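Local atomic coordinates of ATP-dependent DNA helicase uvsW (Enterobacteria phage T4, PDB entry 2OCA), a protein that couples ATP hydrolysis to 3'-5' translocation and unwinding of duplex DNA, and drives branch migration of Holliday junctions in phage recombination and repair. Residues Thr21-Arg26 and Leu54-Leu59; Phe29-Asp34 and Lys266-Gln271. The protein carries 1 engineered substitution. All blocks are in the same frame, centred on the assembly; numbering follows the deposited sequence.

Contact 1 (Thr21-Arg26 and Leu54-Leu59); sequences TFHELR and LDYNRL
Arg-26 NH1 donates to the backbone oxygen of Leu-54, with 2.6 Å between Arg-26 NH1 and Leu-54 O. The oxygen lies in the guanidinium plane, but the N-H sits above the carbonyl plane and the bond is bent, 138° at the hydrogen. The arginine gets there with CG anti to the backbone N (chi1 -172°) and a chain extended as far as NE. Tyr-56 CE1 lies over one face of the same guanidinium. Asp-55 OD1 lies near this guanidinium but well out of its plane, so no N-H points at it and only the charges attract. It accepts instead from its neighbour, with Tyr-56 N 2.8 Å from Asp-55 OD1.

The contact sets helix 19-28 against the loop between strands 50-52 and 59-61 in the N-terminal domain of UvsW. The loop makes a type I beta turn from Asp-55 to Arg-58. Asn-57 OD1 closes an Asx turn by accepting from Leu-59 N.

Phe-22 fills the middle of the contact. The guanidinium of Arg-58 lies flat on one face of its ring, a cation-pi stack with planes 7° apart and Arg-58 CZ 3.5 Å from the ring centroid. Arg-58 NH1 also donates to Tyr-56 O, 3.0 Å away, which helps fix the rotation of the guanidinium. Tyr-56 CD2 meets Phe-22 CE2 at 3.5 Å, the two rings being oblique. Leu-54 CG packs 3.8 Å from Phe-22 CE1. A branch of the same leucine, Leu-54 CD2, reaches Leu-25 CB at 3.7 Å. Leu-25 also touches Ile-68 and Phe-71 of helix 68-75.

Contact 2 (Phe29-Asp34 and Lys266-Gln271); sequences FSFEAD and KANIMQ
The backbones of strand 30-32 and the start of helix 269-276 stay well apart, with the CA atoms of Phe-31 and Asn-268 7.7 Å from each other, and no hydrogen bond crosses between 29-34 and 266-271. Side chains bridge the distance. With CG between the backbone N and the carbonyl carbon (chi1 60°), the Phe-31 ring is carried to the helix start. The ring takes Asn-268 over one face in a CH-pi contact, Asn-268 CB standing 3.6 Å from the centroid of the Phe-31 ring and 13° off the ring normal. The asparagine amide continues over the ring, its plane tilted 19° from it, and Asn-268 ND2 comes within 3.4 Å of Phe-31 CD2.

Asn-268 is the N-cap of helix 269-276. Asn-268 OD1 accepts from Met-270 N, 2.8 Å away. In return Gln-271 OE1 accepts from Asn-268 N at 3.3 Å, in the carbonyl plane and on a lone pair. The two residues form a capping box, which helps fix both amides beside Phe-31. Gln-271 CD meets the far end of the ring, 3.4 Å from Phe-31 CZ.

At the edge of the ring lies Met-270 SD, a Met-aromatic contact, 4.1 Å from Phe-31 CD1. Met-270 SD also lies 3.6 Å from Phe-29 C. Met-270 also touches Leu-53, just after strand 50-52. That strand is the antiparallel partner of strand 30-32.

Overall arrangement
The centres of contacts 1 and 2 are about 16 Å apart. Along the chain the segments alternate: 21-26, 29-34, 54-59, then 266-271. Helix 19-28 of contact 1 runs almost directly into strand 30-32 of contact 2. That strand pairs antiparallel with strand 50-52, which leads into the loop of 54-59. Contact 1 is internal to the N-terminal domain. Contact 2 is part of the interface between this domain and the ATP-binding helicase domain, at helix 269-276, across 231 residues of sequence. The touching side chains lie away from the predicted ATP site. The backbone of Lys-266, at the start of 266-271, is hydrogen-bonded to His-235 of the predicted DEAH box.

Contact 1 (Thr21-Arg26 and Leu54-Leu59)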
# COMPACT_ATOMS: atom_id res chain seq x y z
N THR A 21 19.52 37.35 -0.95
CA THR A 21 19.32 35.90 -0.93
C THR A 21 17.86 35.63 -0.56
O THR A 21 17.21 34.74 -1.12
CB THR A 21 20.24 35.21 0.11
OG1 THR A 21 21.59 35.65 -0.06
CG2 THR A 21 20.21 33.70 -0.08
N PHE A 22 17.34 36.40 0.39
CA PHE A 22 15.96 36.24 0.81
C PHE A 22 14.97 36.36 -0.33
O PHE A 22 14.02 35.58 -0.39
CB PHE A 22 15.60 37.25 1.89
CG PHE A 22 14.15 37.22 2.27
CD1 PHE A 22 13.62 36.14 2.96
CD2 PHE A 22 13.30 38.27 1.88
CE1 PHE A 22 12.26 36.09 3.27
CE2 PHE A 22 11.94 38.23 2.18
CZ PHE A 22 11.42 37.15 2.88
N HIS A 23 15.15 37.32 -1.22
CA HIS A 23 14.21 37.48 -2.32
C HIS A 23 14.34 36.42 -3.40
O HIS A 23 13.37 36.11 -4.09
CB HIS A 23 14.31 38.87 -2.96
CG HIS A 23 13.65 39.94 -2.15
ND1 HIS A 23 14.35 40.79 -1.32
CD2 HIS A 23 12.34 40.26 -2.00
CE1 HIS A 23 13.50 41.58 -0.69
NE2 HIS A 23 12.28 41.28 -1.08
N GLU A 24 15.52 35.85 -3.55
CA GLU A 24 15.69 34.79 -4.54
C GLU A 24 14.95 33.56 -4.00
O GLU A 24 14.24 32.87 -4.74
CB GLU A 24 17.18 34.51 -4.76
CG GLU A 24 17.94 35.73 -5.25
CD GLU A 24 19.38 35.43 -5.61
OE1 GLU A 24 20.10 34.86 -4.75
OE2 GLU A 24 19.81 35.78 -6.74
N LEU A 25 15.12 33.30 -2.71
CA LEU A 25 14.45 32.19 -2.07
C LEU A 25 12.93 32.36 -2.12
O LEU A 25 12.19 31.41 -2.36
CB LEU A 25 14.90 32.08 -0.61
CG LEU A 25 16.17 31.29 -0.37
CD1 LEU A 25 16.70 31.54 1.04
CD2 LEU A 25 15.87 29.82 -0.59
N ARG A 26 12.48 33.59 -1.88
CA ARG A 26 11.06 33.89 -1.86
C ARG A 26 10.42 33.59 -3.20
O ARG A 26 9.24 33.26 -3.27
CB ARG A 26 10.85 35.35 -1.47
CG ARG A 26 9.40 35.75 -1.24
CD ARG A 26 9.34 37.16 -0.68
NE ARG A 26 8.04 37.80 -0.90
CZ ARG A 26 6.91 37.44 -0.30
NH1 ARG A 26 6.89 36.43 0.57
NH2 ARG A 26 5.79 38.09 -0.58
N LEU A 54 7.28 31.64 1.47
CA LEU A 54 8.28 32.21 2.37
C LEU A 54 8.00 33.69 2.63
O LEU A 54 8.26 34.52 1.78
CB LEU A 54 9.68 32.06 1.76
CG LEU A 54 10.83 32.61 2.59
CD1 LEU A 54 10.96 31.83 3.89
CD2 LEU A 54 12.11 32.52 1.78
N ASP A 55 7.47 34.00 3.80
CA ASP A 55 7.15 35.38 4.14
C ASP A 55 8.31 36.09 4.84
O ASP A 55 9.30 35.47 5.23
CB ASP A 55 5.90 35.44 5.03
CG ASP A 55 4.96 36.59 4.65
OD1 ASP A 55 5.45 37.72 4.43
OD2 ASP A 55 3.74 36.36 4.58
N TYR A 56 8.18 37.40 5.01
CA TYR A 56 9.23 38.21 5.62
C TYR A 56 9.69 37.80 7.00
O TYR A 56 10.77 38.19 7.44
CB TYR A 56 8.83 39.69 5.62
CG TYR A 56 8.80 40.28 4.24
CD1 TYR A 56 7.61 40.36 3.51
CD2 TYR A 56 9.98 40.70 3.62
CE1 TYR A 56 7.59 40.84 2.20
CE2 TYR A 56 9.98 41.18 2.32
CZ TYR A 56 8.78 41.25 1.61
OH TYR A 56 8.77 41.73 0.32
N ASN A 57 8.89 37.01 7.71
CA ASN A 57 9.32 36.59 9.03
C ASN A 57 10.40 35.53 8.84
O ASN A 57 10.97 35.03 9.81
CB ASN A 57 8.16 36.04 9.86
CG ASN A 57 7.42 34.95 9.16
OD1 ASN A 57 7.96 34.29 8.27
ND2 ASN A 57 6.16 34.74 9.55
N ARG A 58 10.66 35.17 7.59
CA ARG A 58 11.70 34.19 7.26
C ARG A 58 11.43 32.75 7.71
O ARG A 58 12.36 31.96 7.85
CB ARG A 58 13.04 34.66 7.85
CG ARG A 58 13.91 35.49 6.93
CD ARG A 58 13.24 36.75 6.48
NE ARG A 58 14.22 37.69 5.93
CZ ARG A 58 13.91 38.86 5.39
NH1 ARG A 58 12.65 39.26 5.32
NH2 ARG A 58 14.88 39.66 4.95
N LEU A 59 10.16 32.43 7.94
CA LEU A 59 9.78 31.08 8.34
C LEU A 59 9.33 30.26 7.13
O LEU A 59 8.43 30.65 6.40
CB LEU A 59 8.65 31.13 9.37
CG LEU A 59 8.99 31.79 10.71
CD1 LEU A 59 7.84 31.62 11.70
CD2 LEU A 59 10.26 31.17 11.26

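Contact 2 (Phe29-Asp34 and Lys266-Gln271)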
# COMPACT_ATOMS: atom_id res chain seq x y z
N PHE A 29 10.53 29.41 -3.68
CA PHE A 29 9.40 28.77 -3.04
C PHE A 29 8.06 29.41 -3.35
O PHE A 29 7.39 29.94 -2.46
CB PHE A 29 9.61 28.73 -1.53
CG PHE A 29 10.74 27.85 -1.12
CD1 PHE A 29 11.84 28.37 -0.47
CD2 PHE A 29 10.69 26.49 -1.36
CE1 PHE A 29 12.89 27.55 -0.08
CE2 PHE A 29 11.72 25.66 -0.97
CZ PHE A 29 12.82 26.19 -0.32
N SER A 30 7.67 29.36 -4.62
CA SER A 30 6.40 29.92 -5.04
C SER A 30 5.84 29.11 -6.19
O SER A 30 6.51 28.25 -6.74
CB SER A 30 6.57 31.38 -5.46
OG SER A 30 7.45 31.50 -6.56
N PHE A 31 4.60 29.39 -6.55
CA PHE A 31 3.96 28.68 -7.64
C PHE A 31 2.77 29.49 -8.10
O PHE A 31 2.30 30.38 -7.39
CB PHE A 31 3.50 27.30 -7.17
CG PHE A 31 2.50 27.36 -6.04
CD1 PHE A 31 2.92 27.35 -4.72
CD2 PHE A 31 1.14 27.43 -6.31
CE1 PHE A 31 2.00 27.42 -3.67
CE2 PHE A 31 0.20 27.50 -5.27
CZ PHE A 31 0.63 27.50 -3.95
N GLU A 32 2.27 29.15 -9.28
CA GLU A 32 1.13 29.82 -9.89
C GLU A 32 -0.19 29.42 -9.22
O GLU A 32 -0.54 28.24 -9.19
CB GLU A 32 1.10 29.47 -11.36
CG GLU A 32 0.17 30.30 -12.19
CD GLU A 32 0.25 29.95 -13.66
OE1 GLU A 32 -0.35 28.93 -14.07
OE2 GLU A 32 0.94 30.69 -14.40
N ALA A 33 -0.93 30.39 -8.71
CA ALA A 33 -2.21 30.11 -8.05
C ALA A 33 -3.25 29.59 -9.02
O ALA A 33 -3.23 29.91 -10.21
CB ALA A 33 -2.74 31.36 -7.37
N ASP A 34 -4.17 28.79 -8.51
CA ASP A 34 -5.23 28.23 -9.33
C ASP A 34 -6.36 29.24 -9.46
O ASP A 34 -6.91 29.70 -8.46
CB ASP A 34 -5.77 26.95 -8.69
CG ASP A 34 -6.32 25.97 -9.71
OD1 ASP A 34 -5.49 25.38 -10.45
OD2 ASP A 34 -7.56 25.80 -9.77
N LYS A 266 -6.08 19.38 -4.63
CA LYS A 266 -6.61 20.73 -4.60
C LYS A 266 -5.47 21.74 -4.44
O LYS A 266 -5.46 22.80 -5.07
CB LYS A 266 -7.57 20.90 -3.43
CG LYS A 266 -9.02 20.62 -3.72
CD LYS A 266 -9.28 19.17 -3.99
CE LYS A 266 -10.77 18.89 -3.90
NZ LYS A 266 -11.33 19.19 -2.54
N ALA A 267 -4.52 21.41 -3.58
CA ALA A 267 -3.40 22.29 -3.32
C ALA A 267 -2.26 21.98 -4.25
O ALA A 267 -2.29 21.01 -4.99
CB ALA A 267 -2.94 22.11 -1.87
N ASN A 268 -1.24 22.82 -4.21
CA ASN A 268 -0.07 22.63 -5.04
C ASN A 268 0.84 21.64 -4.33
O ASN A 268 0.90 21.60 -3.10
CB ASN A 268 0.64 23.96 -5.24
CG ASN A 268 1.82 23.86 -6.20
OD1 ASN A 268 2.92 23.44 -5.82
ND2 ASN A 268 1.59 24.22 -7.45
N ILE A 269 1.56 20.83 -5.10
CA ILE A 269 2.48 19.84 -4.54
C ILE A 269 3.43 20.49 -3.51
O ILE A 269 3.75 19.90 -2.47
CB ILE A 269 3.32 19.17 -5.67
CG1 ILE A 269 4.17 18.04 -5.09
CG2 ILE A 269 4.21 20.20 -6.35
CD1 ILE A 269 3.35 16.89 -4.55
N MET A 270 3.86 21.72 -3.80
CA MET A 270 4.76 22.45 -2.92
C MET A 270 4.14 22.68 -1.54
O MET A 270 4.82 22.60 -0.52
CB MET A 270 5.13 23.79 -3.54
CG MET A 270 6.35 24.43 -2.90
SD MET A 270 6.69 26.07 -3.57
CE MET A 270 7.10 25.67 -5.29
N GLN A 271 2.84 22.96 -1.52
CA GLN A 271 2.16 23.19 -0.26
C GLN A 271 2.09 21.89 0.53
O GLN A 271 2.28 21.90 1.75
CB GLN A 271 0.76 23.74 -0.52
CG GLN A 271 0.75 25.11 -1.18
CD GLN A 271 -0.64 25.71 -1.29
OE1 GLN A 271 -1.51 25.19 -2.00
NE2 GLN A 271 -0.86 26.81 -0.58